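Local coordinates for protein VAPBC49 (Mycobacterium tuberculosis, PDB 5AF3) that is possibly the antitoxin of a type II toxin-antitoxin system, paired with the toxin VapC45, and carries a putative DNA-binding helix-turn-helix domain, at residues A[77-82]-A[158-163]; A[82-87]-A[141-146]; A[163-168]-A[172-177]. All coordinates share one frame; numbering follows the deposited sequence.

Interaction 1 of 3, residues A[77-82]-A[158-163]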
# COMPACT_ATOMS: atom_id res chain seq x y z
N GLU A 77 -14.15 1.98 13.93
CA GLU A 77 -13.56 1.27 15.08
C GLU A 77 -12.39 0.36 14.61
O GLU A 77 -11.31 0.34 15.21
CB GLU A 77 -14.66 0.46 15.78
CG GLU A 77 -15.72 1.40 16.42
CD GLU A 77 -16.96 0.69 16.92
OE1 GLU A 77 -17.29 -0.39 16.38
OE2 GLU A 77 -17.58 1.24 17.89
N ALA A 78 -12.59 -0.36 13.51
CA ALA A 78 -11.52 -1.21 12.94
C ALA A 78 -10.31 -0.37 12.51
O ALA A 78 -9.16 -0.78 12.69
CB ALA A 78 -12.05 -2.07 11.76
N TYR A 79 -10.57 0.81 11.95
CA TYR A 79 -9.54 1.71 11.50
C TYR A 79 -8.67 2.15 12.69
O TYR A 79 -7.43 2.10 12.62
CB TYR A 79 -10.12 2.92 10.79
CG TYR A 79 -9.12 4.01 10.51
CD1 TYR A 79 -8.25 3.95 9.41
CD2 TYR A 79 -9.06 5.13 11.34
CE1 TYR A 79 -7.36 4.97 9.16
CE2 TYR A 79 -8.19 6.14 11.09
CZ TYR A 79 -7.32 6.05 10.03
OH TYR A 79 -6.46 7.10 9.83
N VAL A 80 -9.33 2.52 13.79
CA VAL A 80 -8.60 2.97 14.99
C VAL A 80 -7.81 1.83 15.63
O VAL A 80 -6.64 2.01 15.94
CB VAL A 80 -9.54 3.63 15.98
CG1 VAL A 80 -8.83 3.92 17.33
CG2 VAL A 80 -10.06 4.99 15.37
N LEU A 81 -8.43 0.68 15.80
CA LEU A 81 -7.74 -0.51 16.30
C LEU A 81 -6.55 -0.90 15.42
O LEU A 81 -5.54 -1.37 15.91
CB LEU A 81 -8.69 -1.68 16.37
CG LEU A 81 -9.76 -1.64 17.47
CD1 LEU A 81 -10.62 -2.86 17.34
CD2 LEU A 81 -9.03 -1.59 18.86
N ASN A 82 -6.67 -0.72 14.11
CA ASN A 82 -5.52 -0.96 13.24
C ASN A 82 -4.38 0.01 13.45
O ASN A 82 -3.19 -0.35 13.30
CB ASN A 82 -5.94 -0.99 11.77
CG ASN A 82 -4.87 -1.65 10.88
OD1 ASN A 82 -4.21 -2.60 11.30
ND2 ASN A 82 -4.68 -1.11 9.68
N GLU A 158 -1.68 9.26 16.87
CA GLU A 158 -2.36 10.54 16.54
C GLU A 158 -2.50 10.76 15.04
O GLU A 158 -3.57 11.17 14.57
CB GLU A 158 -1.60 11.74 17.10
CG GLU A 158 -1.91 12.05 18.51
CD GLU A 158 -1.36 13.41 18.92
OE1 GLU A 158 -0.44 13.94 18.25
OE2 GLU A 158 -1.85 13.92 19.93
N HIS A 159 -1.43 10.50 14.29
CA HIS A 159 -1.48 10.63 12.80
C HIS A 159 -2.71 9.94 12.20
O HIS A 159 -3.38 10.51 11.31
CB HIS A 159 -0.17 10.10 12.19
CG HIS A 159 -0.20 9.89 10.70
ND1 HIS A 159 -0.42 10.91 9.80
CD2 HIS A 159 -0.02 8.77 9.95
CE1 HIS A 159 -0.36 10.44 8.57
NE2 HIS A 159 -0.12 9.14 8.63
N TYR A 160 -3.04 8.75 12.65
CA TYR A 160 -4.24 8.11 12.15
C TYR A 160 -5.56 8.68 12.71
O TYR A 160 -6.55 8.77 11.98
CB TYR A 160 -4.17 6.60 12.32
CG TYR A 160 -3.01 6.10 11.49
CD1 TYR A 160 -3.16 5.90 10.13
CD2 TYR A 160 -1.74 5.92 12.06
CE1 TYR A 160 -2.07 5.52 9.33
CE2 TYR A 160 -0.64 5.55 11.28
CZ TYR A 160 -0.81 5.34 9.92
OH TYR A 160 0.25 4.97 9.12
N LEU A 161 -5.58 8.97 14.01
CA LEU A 161 -6.76 9.56 14.64
C LEU A 161 -7.20 10.85 13.98
O LEU A 161 -8.38 11.09 13.90
CB LEU A 161 -6.50 9.84 16.13
CG LEU A 161 -6.14 8.59 16.95
CD1 LEU A 161 -6.14 8.90 18.47
CD2 LEU A 161 -7.02 7.40 16.69
N GLN A 162 -6.22 11.65 13.55
CA GLN A 162 -6.40 12.95 12.88
C GLN A 162 -7.11 12.86 11.53
O GLN A 162 -7.59 13.88 11.01
CB GLN A 162 -5.03 13.62 12.67
CG GLN A 162 -4.53 14.34 13.91
CD GLN A 162 -3.02 14.64 13.90
OE1 GLN A 162 -2.27 14.21 13.00
NE2 GLN A 162 -2.58 15.39 14.91
N GLN A 163 -7.15 11.67 10.95
CA GLN A 163 -7.79 11.46 9.62
C GLN A 163 -9.32 11.38 9.67
O GLN A 163 -9.97 11.33 8.62
CB GLN A 163 -7.25 10.19 8.94
CG GLN A 163 -5.71 10.08 8.82
CD GLN A 163 -5.11 11.33 8.24
OE1 GLN A 163 -5.62 11.88 7.27
NE2 GLN A 163 -4.03 11.80 8.83
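Helix 72-86, part of the putative helix-turn-helix DNA-binding domain, meets the end of helix 155-161 in a buried contact where the phenol of Y79 reaches across to the backbone of Y160. Y79 OH gives its proton to Y160 O at 2.7 Å, with the carbonyl oxygen lying at the edge of the Y79 ring and near its plane. The C=O...O angle is 113°, and the hydroxyl stands tilted from the carbonyl plane. Y160 O also accepts from the backbone N of Q163, so this carbonyl near the helix end is held by two donors. Tyrosine suits the place because its apolar ring can lie buried while its hydroxyl supplies a donor. With CG anti to the backbone N (chi1 170°), the ring swings off its own helix and spans the gap. The two tyrosine side chains cross at about a right angle, and Y79 CZ packs on Y160 CB at 3.9 Å. Q163 CG comes within 3.2 Å of Y79 OH; beyond it the chain bends back, and its NE2 bonds to H159 O at 2.9 Å, almost straight at 164°. Beside this polar point V80 CG1 meets L161 CD2 at 4.0 Å, a branched apolar pair that L115 of helix 115-130 also touches. At the far end of their side chains, Y160 OH and H159 NE2 bond to D237 of the second subunit, linking helix 155-161 to it. A tyrosine hydroxyl binding a main-chain carbonyl beside an aliphatic pair is a familiar way of joining two helices in a mixed, mainly helical fold.

Interaction 2 of 3, residues A[82-87]-A[141-146]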
# COMPACT_ATOMS: atom_id res chain seq x y z
N ASN A 82 -6.67 -0.72 14.11
CA ASN A 82 -5.52 -0.96 13.24
C ASN A 82 -4.38 0.01 13.45
O ASN A 82 -3.19 -0.35 13.30
CB ASN A 82 -5.94 -0.99 11.77
CG ASN A 82 -4.87 -1.65 10.88
OD1 ASN A 82 -4.21 -2.60 11.30
ND2 ASN A 82 -4.68 -1.11 9.68
N ALA A 83 -4.72 1.25 13.80
CA ALA A 83 -3.75 2.26 14.10
C ALA A 83 -3.05 1.85 15.39
O ALA A 83 -1.82 2.04 15.51
CB ALA A 83 -4.39 3.64 14.28
N PHE A 84 -3.82 1.29 16.34
CA PHE A 84 -3.23 0.76 17.58
C PHE A 84 -2.25 -0.39 17.24
O PHE A 84 -1.10 -0.42 17.75
CB PHE A 84 -4.30 0.26 18.58
CG PHE A 84 -5.16 1.35 19.17
CD1 PHE A 84 -4.95 2.70 18.90
CD2 PHE A 84 -6.22 0.98 20.03
CE1 PHE A 84 -5.81 3.67 19.46
CE2 PHE A 84 -7.06 1.95 20.59
CZ PHE A 84 -6.86 3.27 20.30
N ARG A 85 -2.67 -1.28 16.36
CA ARG A 85 -1.89 -2.46 15.97
C ARG A 85 -0.59 -2.03 15.30
O ARG A 85 0.48 -2.52 15.65
CB ARG A 85 -2.68 -3.32 15.00
CG ARG A 85 -1.99 -4.63 14.60
CD ARG A 85 -2.86 -5.43 13.65
NE ARG A 85 -2.81 -4.84 12.33
CZ ARG A 85 -2.16 -5.35 11.29
NH1 ARG A 85 -1.52 -6.52 11.38
NH2 ARG A 85 -2.21 -4.71 10.14
N ARG A 86 -0.68 -1.08 14.36
CA ARG A 86 0.49 -0.49 13.71
C ARG A 86 1.50 0.08 14.69
O ARG A 86 2.71 0.01 14.46
CB ARG A 86 0.03 0.64 12.76
CG ARG A 86 1.08 1.16 11.80
CD ARG A 86 0.44 2.20 10.85
NE ARG A 86 -0.58 1.62 9.97
CZ ARG A 86 -1.89 1.90 9.99
NH1 ARG A 86 -2.43 2.73 10.87
NH2 ARG A 86 -2.69 1.31 9.12
N ALA A 87 1.01 0.61 15.82
CA ALA A 87 1.86 1.24 16.83
C ALA A 87 2.65 0.24 17.69
O ALA A 87 3.50 0.65 18.50
CB ALA A 87 1.05 2.17 17.71
N ARG A 141 0.82 1.24 27.59
CA ARG A 141 2.20 1.63 27.27
C ARG A 141 2.47 1.64 25.77
O ARG A 141 3.31 2.41 25.30
CB ARG A 141 3.22 0.75 28.00
CG ARG A 141 3.48 1.26 29.44
CD ARG A 141 4.00 0.19 30.40
NE ARG A 141 4.96 -0.77 29.82
CZ ARG A 141 5.60 -1.72 30.51
NH1 ARG A 141 5.39 -1.87 31.82
NH2 ARG A 141 6.45 -2.54 29.89
N GLY A 142 1.74 0.82 25.03
CA GLY A 142 1.86 0.79 23.57
C GLY A 142 1.28 2.05 22.93
O GLY A 142 1.67 2.45 21.83
N LEU A 143 0.33 2.69 23.63
CA LEU A 143 -0.40 3.84 23.10
C LEU A 143 0.07 5.22 23.49
O LEU A 143 -0.07 6.18 22.70
CB LEU A 143 -1.91 3.68 23.49
CG LEU A 143 -2.63 2.51 22.85
CD1 LEU A 143 -4.00 2.28 23.49
CD2 LEU A 143 -2.77 2.79 21.35
N ILE A 144 0.63 5.38 24.70
CA ILE A 144 0.81 6.71 25.26
C ILE A 144 2.24 6.93 25.75
O ILE A 144 2.97 5.96 26.04
CB ILE A 144 -0.23 7.02 26.39
CG1 ILE A 144 0.08 6.23 27.66
CG2 ILE A 144 -1.67 6.76 25.91
CD1 ILE A 144 -0.84 6.56 28.85
N VAL A 145 2.64 8.20 25.79
CA VAL A 145 3.97 8.58 26.29
C VAL A 145 3.84 9.88 27.03
O VAL A 145 2.89 10.64 26.76
CB VAL A 145 5.00 8.74 25.15
CG1 VAL A 145 5.35 7.39 24.59
CG2 VAL A 145 4.47 9.66 24.06
N PRO A 146 4.78 10.14 27.98
CA PRO A 146 4.89 11.47 28.61
C PRO A 146 5.28 12.57 27.62
O PRO A 146 6.16 12.38 26.78
CB PRO A 146 6.02 11.29 29.64
CG PRO A 146 6.16 9.83 29.84
CD PRO A 146 5.74 9.17 28.55
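F84 and L143 make the main contact here, with the methyl CD2 of L143 set over one face of the phenylalanine ring. This is a CH-pi contact: CD2 lies 3.6 Å from the centroid of the F84 ring, 26° off the ring normal. The methyl is displaced toward the rim, so its nearest ring atom is F84 CD1, with CD2 of L143 3.3 Å away. Leucine suits the spot because its forked end presents a single methyl to the flat ring. Its CG stands anti to the carbonyl carbon (chi1 -66°), which brings the fork nearer to helix 72-86 than CB alone would be. One turn along, A87 CB points toward segment 141-146 and comes within 4.2 Å of G142 O. A87 and G142 present little side chain, so the contact here is a methyl against a backbone carbonyl. In the next shell, F84 and A87 both rest on V157 of helix 155-161, while L143 also touches L123 and V89. G142 O accepts a hydrogen bond from K154 NZ, so that carbonyl has a charged donor. On a different side of helix 72-86, R85 grips N82 OD1 side-on: NE bonds at 2.8 Å and NH2 at 3.1 Å, with the oxygen in the guanidinium plane. Both bonds converge on one oxygen, while N82 ND2 bonds to V28 O. Between the segments themselves the attraction is therefore dispersion and methyl-to-ring contact, with burial of apolar surface as the likely driving force.

Interaction 3 of 3, residues A[163-168]-A[172-177]; sequences QISFAD and ASMIRL
I164 and A172 pack tightly on the buried side of a two-stranded antiparallel hairpin: I164 CG2 lies 3.4 Å from A172 CB, closer than carbons usually approach. The beta-branched isoleucine places CG2 anti to its backbone N, and the bare methyl of alanine is small enough to accept it. I164 CG1 meets I175 CG1 more easily on the same face, which lies against Y79 and V80 of helix 72-86. Here the two isoleucines form a non-hydrogen-bonded pair, and I164 CA adds a CA-H...O contact to M174 O. The next pair, S165 with M174, is hydrogen-bonded, S165 N giving to M174 O at 2.7 Å and nearly straight. At this pair S173 as well as M174 faces S165, a classic beta bulge that shifts the register by one, so that F166 pairs with A172. S165 O accepts from S173 N at 2.8 Å, and only weakly from M174 N and S173 OG. This hairpin supplies the first two strands of a four-stranded antiparallel sheet, continued by strand 185-187 beyond strand 172-176. The other face is looser and wetter: S165 CB and M174 CB stand 3.8 Å apart, while a water joins S165 OG at 2.6 Å to Q163 O at 2.8 Å, with a further weak bond to M174 O. The serine suits the place because its short hydroxyl can bond to the water. At the far end, R176 N bonds to Q163 O, and the extended arginine chain carries NH1 to Q163 OE1 at 2.9 Å. That nitrogen sits above the amide carbonyl plane, not on a lone pair, although the oxygen lies near the guanidinium plane. R176 NE turns to N184 OD1, so a second partner fixes the rotation of the guanidinium.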
# COMPACT_ATOMS: atom_id res chain seq x y z
N GLN A 163 -7.15 11.67 10.95
CA GLN A 163 -7.79 11.46 9.62
C GLN A 163 -9.32 11.38 9.67
O GLN A 163 -9.97 11.33 8.62
CB GLN A 163 -7.25 10.19 8.94
CG GLN A 163 -5.71 10.08 8.82
CD GLN A 163 -5.11 11.33 8.24
OE1 GLN A 163 -5.62 11.88 7.27
NE2 GLN A 163 -4.03 11.80 8.83
N ILE A 164 -9.89 11.29 10.88
CA ILE A 164 -11.29 11.00 11.04
C ILE A 164 -12.05 12.32 11.16
O ILE A 164 -11.59 13.23 11.85
CB ILE A 164 -11.55 10.11 12.29
CG1 ILE A 164 -10.73 8.81 12.19
CG2 ILE A 164 -13.05 9.74 12.42
CD1 ILE A 164 -10.84 7.91 13.41
N SER A 165 -13.19 12.42 10.47
CA SER A 165 -14.07 13.60 10.56
C SER A 165 -15.31 13.19 11.33
O SER A 165 -15.70 12.03 11.28
CB SER A 165 -14.48 14.06 9.14
OG SER A 165 -13.36 14.62 8.49
N PHE A 166 -15.96 14.15 12.00
CA PHE A 166 -17.08 13.77 12.89
C PHE A 166 -18.44 14.42 12.54
O PHE A 166 -18.45 15.54 12.06
CB PHE A 166 -16.68 14.04 14.34
CG PHE A 166 -15.42 13.30 14.73
CD1 PHE A 166 -15.48 11.96 15.08
CD2 PHE A 166 -14.18 13.92 14.62
CE1 PHE A 166 -14.30 11.25 15.37
CE2 PHE A 166 -13.00 13.23 14.92
CZ PHE A 166 -13.08 11.88 15.28
N ALA A 167 -19.53 13.69 12.79
CA ALA A 167 -20.89 14.18 12.56
C ALA A 167 -21.39 14.97 13.76
O ALA A 167 -20.60 15.26 14.69
CB ALA A 167 -21.84 13.01 12.23
N ASP A 168 -22.68 15.34 13.73
CA ASP A 168 -23.30 16.13 14.80
C ASP A 168 -23.14 15.46 16.16
O ASP A 168 -22.88 16.12 17.18
CB ASP A 168 -24.80 16.36 14.52
CG ASP A 168 -25.08 17.75 13.95
OD1 ASP A 168 -24.11 18.50 13.68
OD2 ASP A 168 -26.28 18.10 13.79
N ALA A 172 -17.56 9.41 14.24
CA ALA A 172 -17.02 9.43 12.88
C ALA A 172 -18.09 9.48 11.76
O ALA A 172 -19.04 8.70 11.73
CB ALA A 172 -16.11 8.22 12.66
N SER A 173 -17.86 10.38 10.81
CA SER A 173 -18.68 10.46 9.63
C SER A 173 -17.85 10.29 8.34
O SER A 173 -18.41 10.12 7.24
CB SER A 173 -19.37 11.80 9.64
OG SER A 173 -18.41 12.84 9.63
N MET A 174 -16.52 10.33 8.46
CA MET A 174 -15.64 10.22 7.28
C MET A 174 -14.25 9.87 7.78
O MET A 174 -13.84 10.32 8.86
CB MET A 174 -15.57 11.55 6.51
CG MET A 174 -14.98 11.45 5.09
SD MET A 174 -15.31 12.89 4.02
CE MET A 174 -14.22 14.15 4.57
N ILE A 175 -13.53 9.10 6.99
CA ILE A 175 -12.14 8.73 7.31
C ILE A 175 -11.29 8.90 6.04
O ILE A 175 -11.58 8.29 5.03
CB ILE A 175 -12.03 7.25 7.76
CG1 ILE A 175 -12.99 6.90 8.93
CG2 ILE A 175 -10.54 6.86 8.10
CD1 ILE A 175 -13.35 5.41 8.99
N ARG A 176 -10.24 9.71 6.14
CA ARG A 176 -9.29 9.89 5.07
C ARG A 176 -8.25 8.77 5.15
O ARG A 176 -7.72 8.50 6.25
CB ARG A 176 -8.60 11.23 5.20
CG ARG A 176 -7.50 11.47 4.17
CD ARG A 176 -6.93 12.85 4.26
NE ARG A 176 -5.85 13.01 3.29
CZ ARG A 176 -4.60 12.64 3.51
NH1 ARG A 176 -4.27 12.08 4.67
NH2 ARG A 176 -3.66 12.82 2.57
N LEU A 177 -7.97 8.14 4.01
CA LEU A 177 -7.04 6.96 3.96
C LEU A 177 -5.65 7.49 3.53
O LEU A 177 -5.47 7.87 2.36
CB LEU A 177 -7.60 5.86 3.05
CG LEU A 177 -9.02 5.38 3.38
CD1 LEU A 177 -9.49 4.40 2.38
CD2 LEU A 177 -9.10 4.75 4.79
O HOH W 1 -12.01 12.72 7.23

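Overall arrangement
Helix 72-86 is the common element: interactions 1 and 2 use successive parts of it and share N82, their centres about 10 Å apart. Interaction 2 falls within the chain span that interaction 1 brackets, and the two touch where Y160 packs on A83 and R86. Interaction 3 follows interaction 1 in sequence, shares Q163, and lies about 10 Å from it centre to centre; I164 touches Y79 and V80, and I175 touches Y79. Interactions 2 and 3, centres about 20 Å apart, do not touch. The putative helix-turn-helix domain is thus joined to helices 135-143 and 155-161 and to the four-stranded sheet begun by strands 164-166 and 172-176, while interactions 1 and 2 also reach the second subunit.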